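Local coordinates for protein cytochrome P450 (Picrophilus torridus, PDB 2RFB) that probably acts as a heme-thiolate monooxygenase, using bound heme to activate molecular oxygen and insert one of its atoms into a substrate, at residues D60-Y65 / M294-P299; N161-S166 / K180-L185. One frame throughout, in Å; residues are numbered along the deposited sequence.

Contact 1: D60-Y65 / M294-P299; sequences DISAPY and MCLGAP. With HEM (protoporphyrin IX containing Fe), chain G.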
loop_
_atom_site.group_PDB
_atom_site.type_symbol
_atom_site.label_atom_id
_atom_site.label_comp_id
_atom_site.label_asym_id
_atom_site.label_seq_id
_atom_site.Cartn_x
_atom_site.Cartn_y
_atom_site.Cartn_z
ATOM N N ASP A 60 6.573 -16.588 0.471
ATOM C CA ASP A 60 5.722 -17.812 0.403
ATOM C C ASP A 60 4.988 -18.150 1.726
ATOM O O ASP A 60 3.882 -18.718 1.724
ATOM C CB ASP A 60 6.519 -19.058 -0.056
ATOM C CG ASP A 60 6.898 -19.037 -1.569
ATOM O OD1 ASP A 60 7.784 -19.837 -1.969
ATOM O OD2 ASP A 60 6.328 -18.253 -2.368
ATOM N N ILE A 61 5.621 -17.818 2.849
ATOM C CA ILE A 61 5.028 -18.045 4.146
ATOM C C ILE A 61 3.618 -17.457 4.199
ATOM O O ILE A 61 2.732 -18.085 4.734
ATOM C CB ILE A 61 5.929 -17.469 5.266
ATOM C CG1 ILE A 61 7.297 -18.183 5.254
ATOM C CG2 ILE A 61 5.222 -17.481 6.645
ATOM C CD1 ILE A 61 8.412 -17.450 6.028
ATOM N N SER A 62 3.392 -16.288 3.613
ATOM C CA SER A 62 2.071 -15.653 3.722
ATOM C C SER A 62 1.301 -15.540 2.398
ATOM O O SER A 62 0.075 -15.299 2.398
ATOM C CB SER A 62 2.196 -14.254 4.326
ATOM O OG SER A 62 2.917 -13.405 3.470
ATOM N N ALA A 63 2.026 -15.668 1.288
ATOM C CA ALA A 63 1.438 -15.628 -0.044
ATOM C C ALA A 63 0.076 -16.362 -0.159
ATOM O O ALA A 63 -0.913 -15.750 -0.559
ATOM C CB ALA A 63 2.472 -16.149 -1.130
ATOM N N PRO A 64 0.008 -17.662 0.179
ATOM C CA PRO A 64 -1.317 -18.309 0.042
ATOM C C PRO A 64 -2.470 -17.590 0.758
ATOM O O PRO A 64 -3.605 -17.648 0.290
ATOM C CB PRO A 64 -1.112 -19.710 0.640
ATOM C CG PRO A 64 0.348 -19.962 0.566
ATOM C CD PRO A 64 1.046 -18.609 0.629
ATOM N N TYR A 65 -2.207 -16.906 1.863
ATOM C CA TYR A 65 -3.310 -16.274 2.589
ATOM C C TYR A 65 -3.719 -14.920 1.997
ATOM O O TYR A 65 -4.745 -14.365 2.352
ATOM C CB TYR A 65 -3.021 -16.250 4.102
ATOM C CG TYR A 65 -2.621 -17.647 4.591
ATOM C CD1 TYR A 65 -1.273 -18.037 4.645
ATOM C CD2 TYR A 65 -3.600 -18.609 4.925
ATOM C CE1 TYR A 65 -0.909 -19.320 5.057
ATOM C CE2 TYR A 65 -3.248 -19.887 5.342
ATOM C CZ TYR A 65 -1.899 -20.249 5.402
ATOM O OH TYR A 65 -1.531 -21.536 5.821
ATOM N N MET A 294 5.781 -7.320 -6.757
ATOM C CA MET A 294 4.422 -6.836 -6.934
ATOM C C MET A 294 3.650 -6.964 -5.595
ATOM O O MET A 294 3.675 -8.024 -4.955
ATOM C CB MET A 294 3.693 -7.622 -8.046
ATOM C CG MET A 294 2.551 -6.769 -8.568
ATOM S SD MET A 294 1.801 -7.265 -10.103
ATOM C CE MET A 294 1.020 -8.859 -9.738
ATOM N N CYS A 295 2.964 -5.897 -5.206
ATOM C CA CYS A 295 2.224 -5.782 -3.914
ATOM C C CYS A 295 1.549 -7.071 -3.462
ATOM O O CYS A 295 0.637 -7.556 -4.123
ATOM C CB CYS A 295 1.134 -4.693 -3.976
ATOM S SG CYS A 295 0.202 -4.431 -2.417
ATOM N N LEU A 296 2.021 -7.597 -2.343
ATOM C CA LEU A 296 1.439 -8.730 -1.702
ATOM C C LEU A 296 -0.018 -8.453 -1.310
ATOM O O LEU A 296 -0.848 -9.351 -1.413
ATOM C CB LEU A 296 2.276 -9.108 -0.470
ATOM C CG LEU A 296 1.753 -10.283 0.344
ATOM C CD1 LEU A 296 1.516 -11.472 -0.560
ATOM C CD2 LEU A 296 2.716 -10.688 1.453
ATOM N N GLY A 297 -0.329 -7.235 -0.876
ATOM C CA GLY A 297 -1.692 -6.904 -0.439
ATOM C C GLY A 297 -2.665 -6.389 -1.502
ATOM O O GLY A 297 -3.755 -5.903 -1.179
ATOM N N ALA A 298 -2.295 -6.479 -2.776
ATOM C CA ALA A 298 -3.150 -5.954 -3.837
ATOM C C ALA A 298 -4.598 -6.486 -3.826
ATOM O O ALA A 298 -5.509 -5.686 -3.974
ATOM C CB ALA A 298 -2.480 -6.123 -5.251
ATOM N N PRO A 299 -4.828 -7.833 -3.757
ATOM C CA PRO A 299 -6.210 -8.332 -3.585
ATOM C C PRO A 299 -6.918 -7.816 -2.355
ATOM O O PRO A 299 -8.094 -7.545 -2.426
ATOM C CB PRO A 299 -6.040 -9.854 -3.480
ATOM C CG PRO A 299 -4.825 -10.118 -4.201
ATOM C CD PRO A 299 -3.895 -8.963 -3.966
HETATM C CHA HEM G . 4.670 -4.094 -1.981
HETATM C CHB HEM G . 1.877 -0.328 -3.499
HETATM C CHC HEM G . -1.582 -1.877 -0.309
HETATM C CHD HEM G . 1.431 -5.152 1.697
HETATM C C1A HEM G . 4.184 -2.974 -2.680
HETATM C C2A HEM G . 4.854 -2.318 -3.778
HETATM C C3A HEM G . 4.052 -1.279 -4.176
HETATM C C4A HEM G . 2.897 -1.310 -3.355
HETATM C CMA HEM G . 4.203 -0.155 -5.323
HETATM C CAA HEM G . 6.241 -2.759 -4.364
HETATM C CBA HEM G . 7.431 -2.047 -3.671
HETATM C CGA HEM G . 8.641 -2.497 -4.442
HETATM O O1A HEM G . 8.511 -3.087 -5.577
HETATM O O2A HEM G . 9.748 -2.257 -3.920
HETATM C C1B HEM G . 0.669 -0.433 -2.780
HETATM C C2B HEM G . -0.550 0.304 -3.006
HETATM C C3B HEM G . -1.438 -0.184 -2.078
HETATM C C4B HEM G . -0.813 -1.190 -1.308
HETATM C CMB HEM G . -0.674 1.420 -4.137
HETATM C CAB HEM G . -2.956 0.080 -1.617
HETATM C CBB HEM G . -3.943 0.700 -2.439
HETATM C C1C HEM G . -1.187 -2.985 0.521
HETATM C C2C HEM G . -1.892 -3.804 1.534
HETATM C C3C HEM G . -0.991 -4.676 2.052
HETATM C C4C HEM G . 0.257 -4.438 1.445
HETATM C CMC HEM G . -3.404 -3.793 2.046
HETATM C CAC HEM G . -1.248 -5.802 3.131
HETATM C CBC HEM G . -0.511 -5.904 4.253
HETATM C C1D HEM G . 2.593 -5.161 0.858
HETATM C C2D HEM G . 3.759 -5.996 1.039
HETATM C C3D HEM G . 4.724 -5.610 -0.098
HETATM C C4D HEM G . 4.044 -4.634 -0.850
HETATM C CMD HEM G . 4.051 -7.037 2.166
HETATM C CAD HEM G . 6.155 -6.111 -0.488
HETATM C CBD HEM G . 5.985 -7.392 -1.334
HETATM C CGD HEM G . 7.321 -7.938 -1.726
HETATM O O1D HEM G . 8.336 -7.180 -1.595
HETATM O O2D HEM G . 7.385 -9.126 -2.162
HETATM N NA HEM G . 2.960 -2.339 -2.447
HETATM N NB HEM G . 0.466 -1.380 -1.731
HETATM N NC HEM G . 0.130 -3.444 0.514
HETATM N ND HEM G . 2.800 -4.352 -0.286
HETATM FE FE HEM G . 1.527 -3.069 -1.072
#
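Ala63 and Leu296 mark the closest backbone approach of helix 52-66 to the cysteine loop, with Ala63 CA 7.1 Å from Leu296 CA, a separation bridged mainly by the leucine side chain, with the Ser62 hydroxyl reaching out to meet it. On the helix side the segment is kinked and weakly bonded near Pro64, which has no amide hydrogen, and Tyr65 N turns back to Ser62 O. The side chain of Leu296 extends with CG anti to the backbone N (chi1 178°), which carries its two methyls away from the loop and onto the helix. CD2 lies against the hydroxyl of Ser62, OG to CD2 3.4 Å, while CD1 rests on the backbone of Ala63, 4.2 Å from its CA. The hydroxyl has its polar partner in Tyr181. The same leucine faces the heme at its base, where CB stands 3.8 Å from C2D of the porphyrin, so the leucine touches the porphyrin at its base and the helix at its tip. Before it, Cys295 sends SG straight to the iron at 2.3 Å as axial ligand; after it, Gly297 CA comes within 3.4 Å of heme C3C, too near for a side chain in that direction. A type I turn from Cys295 to Ala298 then leads into helix 298-315, with Gly297 at its N-cap. Arg59, one helical turn before Ala63, joins the two parts again by bonding both Met294 O and the heme. This is the proximal cysteine loop of the cytochrome P450 fold, with its Cys-X-Gly signature, packed against what is probably the C helix.

Contact 2: N161-S166 / K180-L185; sequences NVLAGS and KYIMLL. With HEM (protoporphyrin IX containing Fe), chain G.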
loop_
_atom_site.group_PDB
_atom_site.type_symbol
_atom_site.label_atom_id
_atom_site.label_comp_id
_atom_site.label_asym_id
_atom_site.label_seq_id
_atom_site.Cartn_x
_atom_site.Cartn_y
_atom_site.Cartn_z
ATOM N N ASN A 161 -0.380 -16.732 13.725
ATOM C CA ASN A 161 -0.299 -18.179 13.938
ATOM C C ASN A 161 0.475 -18.914 12.851
ATOM O O ASN A 161 1.069 -19.972 13.101
ATOM C CB ASN A 161 -1.686 -18.817 14.088
ATOM C CG ASN A 161 -1.607 -20.321 14.362
ATOM O OD1 ASN A 161 -1.462 -20.741 15.507
ATOM N ND2 ASN A 161 -1.672 -21.131 13.299
ATOM N N VAL A 162 0.441 -18.371 11.642
ATOM C CA VAL A 162 1.096 -18.982 10.505
ATOM C C VAL A 162 2.574 -18.701 10.584
ATOM O O VAL A 162 3.386 -19.538 10.200
ATOM C CB VAL A 162 0.515 -18.452 9.158
ATOM C CG1 VAL A 162 1.449 -18.795 7.964
ATOM C CG2 VAL A 162 -0.894 -19.010 8.921
ATOM N N LEU A 163 2.923 -17.512 11.060
ATOM C CA LEU A 163 4.325 -17.124 11.199
ATOM C C LEU A 163 4.963 -17.925 12.320
ATOM O O LEU A 163 6.168 -18.163 12.315
ATOM C CB LEU A 163 4.447 -15.626 11.488
ATOM C CG LEU A 163 4.229 -14.613 10.352
ATOM C CD1 LEU A 163 4.186 -13.215 10.936
ATOM C CD2 LEU A 163 5.308 -14.708 9.257
ATOM N N ALA A 164 4.140 -18.348 13.279
ATOM C CA ALA A 164 4.607 -19.162 14.391
ATOM C C ALA A 164 5.038 -20.548 13.917
ATOM O O ALA A 164 6.081 -21.051 14.324
ATOM C CB ALA A 164 3.528 -19.273 15.476
ATOM N N GLY A 165 4.230 -21.156 13.053
ATOM C CA GLY A 165 4.475 -22.527 12.600
ATOM C C GLY A 165 5.337 -22.588 11.351
ATOM O O GLY A 165 5.457 -23.641 10.720
ATOM N N SER A 166 5.942 -21.451 11.015
ATOM C CA SER A 166 6.679 -21.296 9.769
ATOM C C SER A 166 8.185 -21.435 9.889
ATOM O O SER A 166 8.797 -21.142 10.921
ATOM C CB SER A 166 6.374 -19.934 9.137
ATOM O OG SER A 166 7.047 -18.881 9.816
ATOM N N LYS A 180 9.161 -8.203 12.395
ATOM C CA LYS A 180 9.356 -7.332 11.252
ATOM C C LYS A 180 8.386 -7.711 10.130
ATOM O O LYS A 180 7.863 -6.819 9.440
ATOM C CB LYS A 180 10.805 -7.337 10.753
ATOM C CG LYS A 180 11.850 -6.813 11.737
ATOM C CD LYS A 180 11.541 -5.415 12.292
ATOM C CE LYS A 180 12.643 -4.925 13.262
ATOM N NZ LYS A 180 13.972 -5.591 12.993
ATOM N N TYR A 181 8.107 -9.007 9.984
ATOM C CA TYR A 181 7.177 -9.516 8.946
ATOM C C TYR A 181 5.811 -8.883 9.132
ATOM O O TYR A 181 5.247 -8.311 8.206
ATOM C CB TYR A 181 7.047 -11.069 9.026
ATOM C CG TYR A 181 6.609 -11.783 7.741
ATOM C CD1 TYR A 181 7.493 -12.636 7.047
ATOM C CD2 TYR A 181 5.316 -11.642 7.246
ATOM C CE1 TYR A 181 7.091 -13.298 5.888
ATOM C CE2 TYR A 181 4.896 -12.317 6.070
ATOM C CZ TYR A 181 5.786 -13.128 5.404
ATOM O OH TYR A 181 5.367 -13.780 4.268
ATOM N N ILE A 182 5.309 -8.973 10.358
ATOM C CA ILE A 182 4.054 -8.344 10.760
ATOM C C ILE A 182 4.137 -6.840 10.588
ATOM O O ILE A 182 3.252 -6.240 9.994
ATOM C CB ILE A 182 3.754 -8.749 12.199
ATOM C CG1 ILE A 182 3.283 -10.204 12.213
ATOM C CG2 ILE A 182 2.778 -7.812 12.912
ATOM C CD1 ILE A 182 3.445 -10.809 13.564
ATOM N N MET A 183 5.228 -6.232 11.037
ATOM C CA MET A 183 5.416 -4.809 10.805
ATOM C C MET A 183 5.322 -4.415 9.337
ATOM O O MET A 183 4.729 -3.400 9.008
ATOM C CB MET A 183 6.722 -4.331 11.406
ATOM C CG MET A 183 6.639 -4.155 12.871
ATOM S SD MET A 183 8.238 -3.704 13.529
ATOM C CE MET A 183 8.401 -2.030 12.924
ATOM N N LEU A 184 5.892 -5.220 8.449
ATOM C CA LEU A 184 5.841 -4.911 7.020
ATOM C C LEU A 184 4.444 -5.013 6.518
ATOM O O LEU A 184 4.037 -4.188 5.736
ATOM C CB LEU A 184 6.748 -5.824 6.203
ATOM C CG LEU A 184 6.680 -5.780 4.679
ATOM C CD1 LEU A 184 6.973 -4.375 4.180
ATOM C CD2 LEU A 184 7.690 -6.797 4.081
ATOM N N LEU A 185 3.678 -5.996 6.954
ATOM C CA LEU A 185 2.248 -6.023 6.583
ATOM C C LEU A 185 1.425 -4.819 7.052
ATOM O O LEU A 185 0.481 -4.373 6.357
ATOM C CB LEU A 185 1.578 -7.296 7.099
ATOM C CG LEU A 185 2.268 -8.561 6.582
ATOM C CD1 LEU A 185 1.659 -9.816 7.232
ATOM C CD2 LEU A 185 2.160 -8.578 5.089
HETATM C CHA HEM G . 4.670 -4.094 -1.981
HETATM C CHB HEM G . 1.877 -0.328 -3.499
HETATM C CHC HEM G . -1.582 -1.877 -0.309
HETATM C CHD HEM G . 1.431 -5.152 1.697
HETATM C C1A HEM G . 4.184 -2.974 -2.680
HETATM C C2A HEM G . 4.854 -2.318 -3.778
HETATM C C3A HEM G . 4.052 -1.279 -4.176
HETATM C C4A HEM G . 2.897 -1.310 -3.355
HETATM C CMA HEM G . 4.203 -0.155 -5.323
HETATM C CAA HEM G . 6.241 -2.759 -4.364
HETATM C CBA HEM G . 7.431 -2.047 -3.671
HETATM C CGA HEM G . 8.641 -2.497 -4.442
HETATM O O1A HEM G . 8.511 -3.087 -5.577
HETATM O O2A HEM G . 9.748 -2.257 -3.920
HETATM C C1B HEM G . 0.669 -0.433 -2.780
HETATM C C2B HEM G . -0.550 0.304 -3.006
HETATM C C3B HEM G . -1.438 -0.184 -2.078
HETATM C C4B HEM G . -0.813 -1.190 -1.308
HETATM C CMB HEM G . -0.674 1.420 -4.137
HETATM C CAB HEM G . -2.956 0.080 -1.617
HETATM C CBB HEM G . -3.943 0.700 -2.439
HETATM C C1C HEM G . -1.187 -2.985 0.521
HETATM C C2C HEM G . -1.892 -3.804 1.534
HETATM C C3C HEM G . -0.991 -4.676 2.052
HETATM C C4C HEM G . 0.257 -4.438 1.445
HETATM C CMC HEM G . -3.404 -3.793 2.046
HETATM C CAC HEM G . -1.248 -5.802 3.131
HETATM C CBC HEM G . -0.511 -5.904 4.253
HETATM C C1D HEM G . 2.593 -5.161 0.858
HETATM C C2D HEM G . 3.759 -5.996 1.039
HETATM C C3D HEM G . 4.724 -5.610 -0.098
HETATM C C4D HEM G . 4.044 -4.634 -0.850
HETATM C CMD HEM G . 4.051 -7.037 2.166
HETATM C CAD HEM G . 6.155 -6.111 -0.488
HETATM C CBD HEM G . 5.985 -7.392 -1.334
HETATM C CGD HEM G . 7.321 -7.938 -1.726
HETATM O O1D HEM G . 8.336 -7.180 -1.595
HETATM O O2D HEM G . 7.385 -9.126 -2.162
HETATM N NA HEM G . 2.960 -2.339 -2.447
HETATM N NB HEM G . 0.466 -1.380 -1.731
HETATM N NC HEM G . 0.130 -3.444 0.514
HETATM N ND HEM G . 2.800 -4.352 -0.286
HETATM FE FE HEM G . 1.527 -3.069 -1.072
#
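Leu163 reaches from helix 159-164 to Tyr181 and Ile182 on helix 175-206, and its two methyls do all the close work of the contact. The backbones stand 8.4 Å apart where nearest, Leu163 CA to Tyr181 CA, a gap taken up by the leucine side chain and the tyrosine ring. CD2 sits over one face of the Tyr181 ring, 3.6 Å from the centroid and 15° off the ring normal, a CH-pi contact shifted slightly toward the CG rim. The other branch turns to Ile182, where CD1 meets CG1 at 3.4 Å. In Tyr181, CG roughly anti to the backbone N (chi1 -156°) carries the ring toward the shorter helix, and chi2 of 113° turns a face to Leu163. At its far end the hydroxyl bonds Ser62 OG and Phe58 O, which pins the ring from the direction of helix 52-66. With a phenylalanine in its place, the face for Leu163 would remain, but Ser62 and Phe58 would probably lose the polar partner they share and the ring its tether.

Away from this apolar packing the contact opens out. Gly165 ends the helix in an exposed turn, where Ser166 OG donates to Leu163 O at 2.7 Å, approaching from above the carbonyl plane and closing the C-terminal turn. Lys180, partly exposed, pairs with Asp176 on its own helix. On the inner side Leu184 CG lies 3.8 Å from the heme methyl CMD. The arrangement is short-helix packing on the long helix that crosses over the heme, consistent with the central helix of the P450 fold.

In the fold
Both contacts are buried; contact 1 lies nearer the centre of the chain (about 12 Å from it, against about 18 Å, centre to centre), and the outer turn of contact 2 reaches solvent. Contact 2 is nested within the loop closed by contact 1, and the two are joined by the Ser62-Tyr181 hydrogen bond, OG to OH 2.6 Å, while Ile61 packs on Ser166. Helix 52-66 thus stands between the cysteine loop and helix 159-164. Contact 1 is a small touch of a leucine on a serine hydroxyl and a backbone, beside the iron ligand, whereas 161-166 with 180-185 relies on aliphatic and CH-pi packing. Leucines of both meet the same heme methyl, CMD.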